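Periplasmic protein-probably involved in high-affinity Fe2+ transport (Escherichia coli F11, PDB 5I0Y) probably serves in the periplasm as a copper-binding component of high-affinity iron uptake, here in a copper-bound engineered variant. Local coordinates at residues I116-K121 and R136-F141; E81-T86 and A100-M105. The protein carries 1 engineered substitution. One frame throughout, in Å; residues are numbered along the deposited sequence.

Contact 1: residues I116-K121 and R136-F141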
ATOM      1  N   ILE B 116      -9.268  -7.752  10.438  1.00 10.36           N
ATOM      2  CA  ILE B 116      -8.012  -7.195   9.913  1.00 10.84           C
ATOM      3  C   ILE B 116      -6.817  -8.103  10.186  1.00 10.90           C
ATOM      4  O   ILE B 116      -6.607  -8.564  11.315  1.00 11.44           O
ATOM      5  CB  ILE B 116      -7.784  -5.799  10.512  1.00 11.26           C
ATOM      6  CG1 ILE B 116      -9.007  -4.941  10.208  1.00 12.45           C
ATOM      7  CG2 ILE B 116      -6.549  -5.134   9.905  1.00 11.46           C
ATOM      8  CD1 ILE B 116      -8.985  -3.589  10.848  1.00 13.40           C
ATOM      9  N   GLU B 117      -6.024  -8.342   9.147  1.00 11.00           N
ATOM     10  CA  GLU B 117      -4.790  -9.112   9.271  1.00 11.26           C
ATOM     11  C   GLU B 117      -3.619  -8.227   8.864  1.00 10.70           C
ATOM     12  O   GLU B 117      -3.767  -7.382   7.976  1.00 10.20           O
ATOM     13  CB  GLU B 117      -4.853 -10.361   8.383  1.00 12.74           C
ATOM     14  CG  GLU B 117      -5.752 -11.434   8.970  1.00 14.63           C
ATOM     15  CD  GLU B 117      -6.132 -12.487   7.955  1.00 16.38           C
ATOM     16  OE1 GLU B 117      -6.693 -12.126   6.900  1.00 18.25           O
ATOM     17  OE2 GLU B 117      -5.889 -13.684   8.209  1.00 18.93           O
ATOM     18  N   PRO B 118      -2.458  -8.398   9.516  1.00 10.27           N
ATOM     19  CA  PRO B 118      -1.336  -7.481   9.342  1.00  9.97           C
ATOM     20  C   PRO B 118      -0.628  -7.626   7.989  1.00  9.94           C
ATOM     21  O   PRO B 118      -0.852  -8.593   7.261  1.00  9.87           O
ATOM     22  CB  PRO B 118      -0.400  -7.842  10.509  1.00  9.81           C
ATOM     23  CG  PRO B 118      -0.669  -9.299  10.714  1.00 10.02           C
ATOM     24  CD  PRO B 118      -2.150  -9.441  10.517  1.00 10.63           C
ATOM     25  N   PRO B 119       0.238  -6.657   7.674  1.00  9.91           N
ATOM     26  CA  PRO B 119       0.883  -6.593   6.360  1.00 10.10           C
ATOM     27  C   PRO B 119       1.725  -7.812   5.988  1.00 10.47           C
ATOM     28  O   PRO B 119       1.937  -8.054   4.801  1.00  9.92           O
ATOM     29  CB  PRO B 119       1.731  -5.326   6.464  1.00 10.24           C
ATOM     30  CG  PRO B 119       0.957  -4.466   7.407  1.00 10.16           C
ATOM     31  CD  PRO B 119       0.494  -5.432   8.454  1.00  9.81           C
ATOM     32  N   SER B 120       2.177  -8.583   6.978  1.00 10.86           N
ATOM     33  CA  SER B 120       2.894  -9.817   6.680  1.00 12.02           C
ATOM     34  C   SER B 120       2.080 -10.744   5.779  1.00 12.16           C
ATOM     35  O   SER B 120       2.636 -11.443   4.929  1.00 13.89           O
ATOM     36  CB  SER B 120       3.275 -10.527   7.981  1.00 12.56           C
ATOM     37  OG  SER B 120       2.142 -10.678   8.806  1.00 12.93           O
ATOM     38  N   LYS B 121       0.765 -10.777   5.937  1.00 12.51           N
ATOM     39  CA  LYS B 121      -0.018 -11.748   5.186  1.00 13.10           C
ATOM     40  C   LYS B 121       0.007 -11.490   3.671  1.00 13.42           C
ATOM     41  O   LYS B 121       0.084 -12.428   2.859  1.00 14.85           O
ATOM     42  CB  LYS B 121      -1.447 -11.839   5.732  1.00 13.49           C
ATOM     43  CG  LYS B 121      -2.325 -12.827   4.968  1.00 14.44           C
ATOM     44  CD  LYS B 121      -3.740 -12.845   5.511  1.00 15.74           C
ATOM     45  CE  LYS B 121      -4.609 -13.754   4.671  1.00 16.18           C
ATOM     46  NZ  LYS B 121      -4.317 -15.172   4.984  1.00 17.71           N
ATOM     47  N   ARG B 136       7.316  -6.132  16.250  1.00 12.61           N
ATOM     48  CA  ARG B 136       6.578  -7.236  15.657  1.00 13.22           C
ATOM     49  C   ARG B 136       5.183  -6.803  15.265  1.00 12.31           C
ATOM     50  O   ARG B 136       4.628  -5.859  15.832  1.00 12.37           O
ATOM     51  CB  ARG B 136       6.465  -8.380  16.657  1.00 14.84           C
ATOM     52  CG  ARG B 136       7.826  -8.965  16.971  1.00 15.51           C
ATOM     53  CD  ARG B 136       7.789  -9.773  18.259  1.00 17.32           C
ATOM     54  NE  ARG B 136       9.125 -10.242  18.626  1.00 18.35           N
ATOM     55  CZ  ARG B 136      10.043  -9.527  19.278  1.00 19.07           C
ATOM     56  NH1 ARG B 136       9.819  -8.266  19.636  1.00 19.86           N
ATOM     57  NH2 ARG B 136      11.212 -10.078  19.557  1.00 19.22           N
ATOM     58  N   TRP B 137       4.615  -7.511  14.300  1.00 12.36           N
ATOM     59  CA  TRP B 137       3.219  -7.231  13.973  1.00 12.49           C
ATOM     60  C   TRP B 137       2.311  -7.636  15.078  1.00 12.52           C
ATOM     61  O   TRP B 137       2.543  -8.638  15.760  1.00 13.13           O
ATOM     62  CB  TRP B 137       2.770  -7.920  12.692  1.00 12.55           C
ATOM     63  CG  TRP B 137       3.471  -7.416  11.479  1.00 13.28           C
ATOM     64  CD1 TRP B 137       4.312  -8.133  10.638  1.00 13.33           C
ATOM     65  CD2 TRP B 137       3.427  -6.063  10.929  1.00 13.61           C
ATOM     66  NE1 TRP B 137       4.788  -7.333   9.638  1.00 13.55           N
ATOM     67  CE2 TRP B 137       4.287  -6.084   9.742  1.00 13.46           C
ATOM     68  CE3 TRP B 137       2.772  -4.886  11.274  1.00 13.58           C
ATOM     69  CZ2 TRP B 137       4.478  -4.955   8.956  1.00 14.11           C
ATOM     70  CZ3 TRP B 137       2.981  -3.754  10.475  1.00 14.22           C
ATOM     71  CH2 TRP B 137       3.813  -3.793   9.347  1.00 13.87           C
ATOM     72  N   TRP B 138       1.249  -6.859  15.239  1.00 12.13           N
ATOM     73  CA  TRP B 138       0.097  -7.266  16.024  1.00 12.10           C
ATOM     74  C   TRP B 138      -0.594  -8.455  15.413  1.00 12.65           C
ATOM     75  O   TRP B 138      -0.404  -8.757  14.231  1.00 12.51           O
ATOM     76  CB  TRP B 138      -0.865  -6.095  16.148  1.00 11.86           C
ATOM     77  CG  TRP B 138      -0.944  -5.239  14.893  1.00 11.34           C
ATOM     78  CD1 TRP B 138      -0.247  -4.067  14.614  1.00 11.64           C
ATOM     79  CD2 TRP B 138      -1.773  -5.485  13.718  1.00 10.79           C
ATOM     80  NE1 TRP B 138      -0.596  -3.574  13.376  1.00 11.47           N
ATOM     81  CE2 TRP B 138      -1.502  -4.385  12.787  1.00 10.82           C
ATOM     82  CE3 TRP B 138      -2.700  -6.456  13.367  1.00 10.93           C
ATOM     83  CZ2 TRP B 138      -2.142  -4.299  11.560  1.00 10.89           C
ATOM     84  CZ3 TRP B 138      -3.346  -6.359  12.122  1.00 10.90           C
ATOM     85  CH2 TRP B 138      -3.073  -5.295  11.251  1.00 10.88           C
ATOM     86  N   LYS B 139      -1.380  -9.158  16.227  1.00 13.03           N
ATOM     87  CA  LYS B 139      -2.147 -10.309  15.753  1.00 13.74           C
ATOM     88  C   LYS B 139      -3.436  -9.841  15.090  1.00 12.90           C
ATOM     89  O   LYS B 139      -3.907  -8.733  15.376  1.00 12.72           O
ATOM     90  CB  LYS B 139      -2.490 -11.251  16.917  1.00 15.74           C
ATOM     91  CG  LYS B 139      -1.292 -12.000  17.494  1.00 18.86           C
ATOM     92  CD  LYS B 139      -1.674 -12.849  18.698  1.00 21.60           C
ATOM     93  CE  LYS B 139      -0.446 -13.345  19.449  1.00 23.87           C
ATOM     94  NZ  LYS B 139       0.085 -12.337  20.415  1.00 25.37           N
ATOM     95  N   PRO B 140      -4.015 -10.682  14.211  1.00 12.58           N
ATOM     96  CA  PRO B 140      -5.286 -10.321  13.577  1.00 12.58           C
ATOM     97  C   PRO B 140      -6.335  -9.910  14.623  1.00 12.45           C
ATOM     98  O   PRO B 140      -6.364 -10.444  15.744  1.00 12.40           O
ATOM     99  CB  PRO B 140      -5.693 -11.607  12.835  1.00 12.92           C
ATOM    100  CG  PRO B 140      -4.402 -12.316  12.564  1.00 13.13           C
ATOM    101  CD  PRO B 140      -3.520 -11.994  13.741  1.00 12.88           C
ATOM    102  N   PHE B 141      -7.177  -8.951  14.273  1.00 11.53           N
ATOM    103  CA  PHE B 141      -8.166  -8.438  15.211  1.00 12.10           C
ATOM    104  C   PHE B 141      -9.369  -7.903  14.466  1.00 11.97           C
ATOM    105  O   PHE B 141      -9.307  -7.595  13.246  1.00 11.38           O
ATOM    106  CB  PHE B 141      -7.561  -7.359  16.116  1.00 12.19           C
ATOM    107  CG  PHE B 141      -7.223  -6.063  15.398  1.00 12.31           C
ATOM    108  CD1 PHE B 141      -8.070  -4.962  15.483  1.00 13.45           C
ATOM    109  CD2 PHE B 141      -6.042  -5.937  14.658  1.00 12.47           C
ATOM    110  CE1 PHE B 141      -7.773  -3.776  14.823  1.00 12.91           C
ATOM    111  CE2 PHE B 141      -5.740  -4.741  14.000  1.00 12.84           C
ATOM    112  CZ  PHE B 141      -6.605  -3.664  14.092  1.00 12.96           C
TER
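Ile116, at the end of strand 108-117, pairs with Phe141, the first residue of edge strand 141-149, in an antiparallel hydrogen-bonded pair that begins the pairing of these strands in the beta sandwich. Ile116 N gives its hydrogen to Phe141 O at 2.8 Å, and Phe141 N returns the bond to Ile116 O at 3.0 Å. Glu117 still pairs by its backbone with Thr69; beyond it the first segment leaves the sheet, residues 136-140 approach as a loop, and proline-tryptophan packing takes over. Ile116, Trp137 and Pro118 bury the most surface. The two branches of Ile116 divide the work: CG2, anti to the backbone N, reaches Trp138 CH2 at 3.7 Å, while CG1 carries CD1 alongside the Phe141 ring to its CZ. Leu19 of strand 17-24 touches both Ile116 and Phe141.

Pro118 slides past Trp138 in the opposite direction and makes a CH-pi contact, its CB 3.7 Å from the centroid of the six-membered ring and 14° off the normal. Phe141 CE2 lies over the opposite face, so the indole is clamped between a proline and a phenylalanine. Trp137 holds CG beside its backbone N (chi1 -65°), which brings its indole against the 118-121 turn, where Pro119 covers one face. Ser120 continues that cover, its N over the rim and its CB against CD1, and Glu30 of the second subunit packs on both Ser120 and Trp137. Pro119 CD stands 3.6 Å from the centroid of the Trp137 six-membered ring, only 10° off its normal.

Contact 2: residues E81-T86 and A100-M105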
ATOM      1  N   GLU B  81     -30.638  -9.331   8.807  1.00 14.54           N
ATOM      2  CA  GLU B  81     -29.973  -9.763   7.572  1.00 15.03           C
ATOM      3  C   GLU B  81     -28.459  -9.511   7.648  1.00 14.29           C
ATOM      4  O   GLU B  81     -28.020  -8.461   8.124  1.00 13.39           O
ATOM      5  CB  GLU B  81     -30.572  -9.076   6.342  1.00 16.23           C
ATOM      6  CG  GLU B  81     -30.281  -9.842   5.054  1.00 18.46           C
ATOM      7  CD  GLU B  81     -30.735  -9.122   3.803  1.00 19.76           C
ATOM      8  OE1 GLU B  81     -31.586  -8.217   3.885  1.00 21.64           O
ATOM      9  OE2 GLU B  81     -30.235  -9.466   2.717  1.00 23.10           O
ATOM     10  N   LYS B  82     -27.688 -10.489   7.189  1.00 14.01           N
ATOM     11  CA  LYS B  82     -26.231 -10.459   7.291  1.00 14.71           C
ATOM     12  C   LYS B  82     -25.572 -10.614   5.920  1.00 14.72           C
ATOM     13  O   LYS B  82     -26.074 -11.329   5.055  1.00 14.86           O
ATOM     14  CB  LYS B  82     -25.763 -11.591   8.204  1.00 15.65           C
ATOM     15  CG  LYS B  82     -24.252 -11.651   8.417  1.00 16.40           C
ATOM     16  CD  LYS B  82     -23.853 -12.802   9.323  1.00 17.45           C
ATOM     17  CE  LYS B  82     -24.364 -12.582  10.738  1.00 17.07           C
ATOM     18  NZ  LYS B  82     -24.293 -13.823  11.559  1.00 17.44           N
ATOM     19  N   GLN B  83     -24.443  -9.932   5.732  1.00 14.71           N
ATOM     20  CA  GLN B  83     -23.669 -10.025   4.497  1.00 15.34           C
ATOM     21  C   GLN B  83     -22.204 -10.039   4.873  1.00 15.10           C
ATOM     22  O   GLN B  83     -21.779  -9.301   5.766  1.00 15.15           O
ATOM     23  CB  GLN B  83     -23.973  -8.814   3.614  1.00 15.77           C
ATOM     24  CG  GLN B  83     -23.318  -8.818   2.239  1.00 17.26           C
ATOM     25  CD  GLN B  83     -23.507  -7.491   1.535  1.00 18.18           C
ATOM     26  OE1 GLN B  83     -24.628  -7.006   1.384  1.00 20.50           O
ATOM     27  NE2 GLN B  83     -22.413  -6.878   1.135  1.00 17.84           N
ATOM     28  N   GLU B  84     -21.437 -10.897   4.210  1.00 15.45           N
ATOM     29  CA  GLU B  84     -19.996 -10.973   4.399  1.00 16.49           C
ATOM     30  C   GLU B  84     -19.326 -10.670   3.071  1.00 15.32           C
ATOM     31  O   GLU B  84     -19.888 -10.947   2.002  1.00 15.63           O
ATOM     32  CB  GLU B  84     -19.564 -12.367   4.867  1.00 18.92           C
ATOM     33  CG  GLU B  84     -20.568 -13.117   5.737  1.00 23.15           C
ATOM     34  CD  GLU B  84     -20.138 -13.288   7.187  1.00 25.56           C
ATOM     35  OE1 GLU B  84     -19.123 -12.696   7.626  1.00 28.05           O
ATOM     36  OE2 GLU B  84     -20.847 -14.023   7.909  1.00 27.58           O
ATOM     37  N   GLY B  85     -18.132 -10.090   3.127  1.00 13.85           N
ATOM     38  CA  GLY B  85     -17.374  -9.823   1.908  1.00 13.88           C
ATOM     39  C   GLY B  85     -15.957  -9.405   2.237  1.00 13.54           C
ATOM     40  O   GLY B  85     -15.535  -9.432   3.394  1.00 13.21           O
ATOM     41  N   THR B  86     -15.192  -9.087   1.199  1.00 13.61           N
ATOM     42  CA  THR B  86     -13.799  -8.704   1.353  1.00 13.74           C
ATOM     43  C   THR B  86     -13.595  -7.331   0.726  1.00 12.68           C
ATOM     44  O   THR B  86     -14.310  -6.934  -0.197  1.00 14.44           O
ATOM     45  CB  THR B  86     -12.869  -9.703   0.650  1.00 14.55           C
ATOM     46  OG1 THR B  86     -13.273  -9.792  -0.723  1.00 16.55           O
ATOM     47  CG2 THR B  86     -12.965 -11.079   1.324  1.00 15.73           C
ATOM     48  N   ALA B 100     -14.912  -1.668  -1.101  1.00  8.98           N
ATOM     49  CA  ALA B 100     -15.679  -2.480  -2.068  1.00  9.50           C
ATOM     50  C   ALA B 100     -17.042  -1.859  -2.269  1.00  9.89           C
ATOM     51  O   ALA B 100     -17.646  -1.350  -1.327  1.00  9.86           O
ATOM     52  CB  ALA B 100     -15.847  -3.927  -1.604  1.00 10.38           C
ATOM     53  N   ASN B 101     -17.538  -1.895  -3.504  1.00  9.97           N
ATOM     54  CA  ASN B 101     -18.959  -1.632  -3.748  1.00 10.71           C
ATOM     55  C   ASN B 101     -19.767  -2.754  -3.110  1.00 11.07           C
ATOM     56  O   ASN B 101     -19.431  -3.934  -3.251  1.00 11.59           O
ATOM     57  CB  ASN B 101     -19.266  -1.628  -5.239  1.00 10.99           C
ATOM     58  CG  ASN B 101     -18.853  -0.343  -5.932  1.00 10.59           C
ATOM     59  OD1 ASN B 101     -18.485   0.673  -5.316  1.00 10.45           O
ATOM     60  ND2 ASN B 101     -18.980  -0.362  -7.261  1.00 11.59           N
ATOM     61  N   ILE B 102     -20.840  -2.369  -2.439  1.00 11.79           N
ATOM     62  CA  ILE B 102     -21.728  -3.347  -1.843  1.00 12.66           C
ATOM     63  C   ILE B 102     -23.192  -2.946  -2.008  1.00 13.17           C
ATOM     64  O   ILE B 102     -23.536  -1.768  -2.126  1.00 12.74           O
ATOM     65  CB  ILE B 102     -21.421  -3.592  -0.345  1.00 13.05           C
ATOM     66  CG1 ILE B 102     -21.703  -2.333   0.459  1.00 13.34           C
ATOM     67  CG2 ILE B 102     -19.988  -4.091  -0.114  1.00 13.41           C
ATOM     68  CD1 ILE B 102     -21.775  -2.602   1.951  1.00 14.24           C
ATOM     69  N   LYS B 103     -24.046  -3.961  -2.014  1.00 14.96           N
ATOM     70  CA  LYS B 103     -25.472  -3.734  -1.946  1.00 16.88           C
ATOM     71  C   LYS B 103     -25.836  -3.763  -0.476  1.00 16.46           C
ATOM     72  O   LYS B 103     -25.497  -4.712   0.222  1.00 18.98           O
ATOM     73  CB  LYS B 103     -26.220  -4.813  -2.733  1.00 19.42           C
ATOM     74  CG  LYS B 103     -27.711  -4.562  -2.882  1.00 22.21           C
ATOM     75  CD  LYS B 103     -28.415  -5.748  -3.522  1.00 24.92           C
ATOM     76  CE  LYS B 103     -29.903  -5.715  -3.212  1.00 26.46           C
ATOM     77  NZ  LYS B 103     -30.145  -5.930  -1.754  1.00 28.28           N
ATOM     78  N   MET B 104     -26.486  -2.705  -0.010  1.00 15.42           N
ATOM     79  CA  MET B 104     -26.983  -2.646   1.365  1.00 15.59           C
ATOM     80  C   MET B 104     -28.247  -3.499   1.527  1.00 16.29           C
ATOM     81  O   MET B 104     -28.746  -4.084   0.569  1.00 16.54           O
ATOM     82  CB  MET B 104     -27.194  -1.190   1.779  1.00 15.18           C
ATOM     83  CG  MET B 104     -25.879  -0.422   1.946  1.00 14.19           C
ATOM     84  SD  MET B 104     -24.822  -0.991   3.304  1.00 13.91           S
ATOM     85  CE  MET B 104     -25.639  -0.217   4.694  1.00 15.37           C
ATOM     86  N   MET B 105     -28.756  -3.553   2.753  0.50 15.82           N
ATOM     87  CA  MET B 105     -29.883  -4.412   3.081  0.50 15.61           C
ATOM     88  C   MET B 105     -31.023  -3.576   3.662  0.50 16.10           C
ATOM     89  O   MET B 105     -31.630  -3.932   4.680  0.50 16.39           O
ATOM     90  CB  MET B 105     -29.413  -5.523   4.030  0.50 15.02           C
ATOM     91  CG  MET B 105     -28.222  -6.286   3.466  0.50 14.40           C
ATOM     92  SD  MET B 105     -27.560  -7.594   4.508  0.50 13.05           S
ATOM     93  CE  MET B 105     -26.470  -6.702   5.612  0.50 13.44           C
TER
HETATM   94  O   HOH W   1     -32.674  -6.403   5.654  1.00 21.07           O
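Met105 and Glu81 meet at the open end of the beta hairpin formed by strands 82-92 and 95-102, where the segments run antiparallel but stand apart, with CA atoms of Glu81 and Met105 7.0 Å from each other. Side chains rather than backbone bonds span this part of the hairpin. The tight part is built on Met105, which buries the most surface here; its side chain has two conformers, and the contacts given hold for the one described. With CG anti to its own carbonyl carbon (chi1 -54°), the thioether rises toward the other strand, and the bend at chi3 (-84°) lays the methyl against the backbone: CE lies 3.4 Å from Glu81 O and 3.8 Å from Gln83 CB. SD rests against the Glu81 side chain, 3.6 Å from its CG, as the two side chains cross. Leu74 of strand 69-76 also touches Met105, and Tyr110 OH accepts the Met105 N-H, tying the turn to neighbouring strands.

Gln83, extended with CG anti to the backbone N (chi1 -176°), spans the gap toward Ile102 and Lys103 and brings its terminal amide close to the Lys103 carbonyl. Beyond it the contact thins, and at the far end just Ala100 CB, 3.7 Å from Thr86 O, makes the approach. On the other side of its strand, Asn101 OD1 hydrogen-bonds to ND1 of His44, a copper ligand.

The solvent side lies at the exposed Glu81, whose carboxylate passes beside Met105 CB and is linked to the second segment through water. One water molecule donates to both segments, 2.8 Å to Glu81 OE1 and 2.9 Å to Met105 O.

Contacts 1 and 2 belong to the same antiparallel sheet but occupy separate regions of it, their centres 23 Å apart and their nearest atoms about 8 Å apart, without touching. They follow one another along the chain: contact 2 closes before strand 108-117 leads into contact 1. The side chain of Ala100 in contact 2 is about 7 Å from a bound copper ion. Contact 1 is more remote from copper, the side chain of Trp137 being about 11 Å from a different ion. The copper site consists of His44, Met90 and His97; Met90 and His97 lie in the connection between the two segments of contact 2, whereas contact 1 adjoins the second subunit.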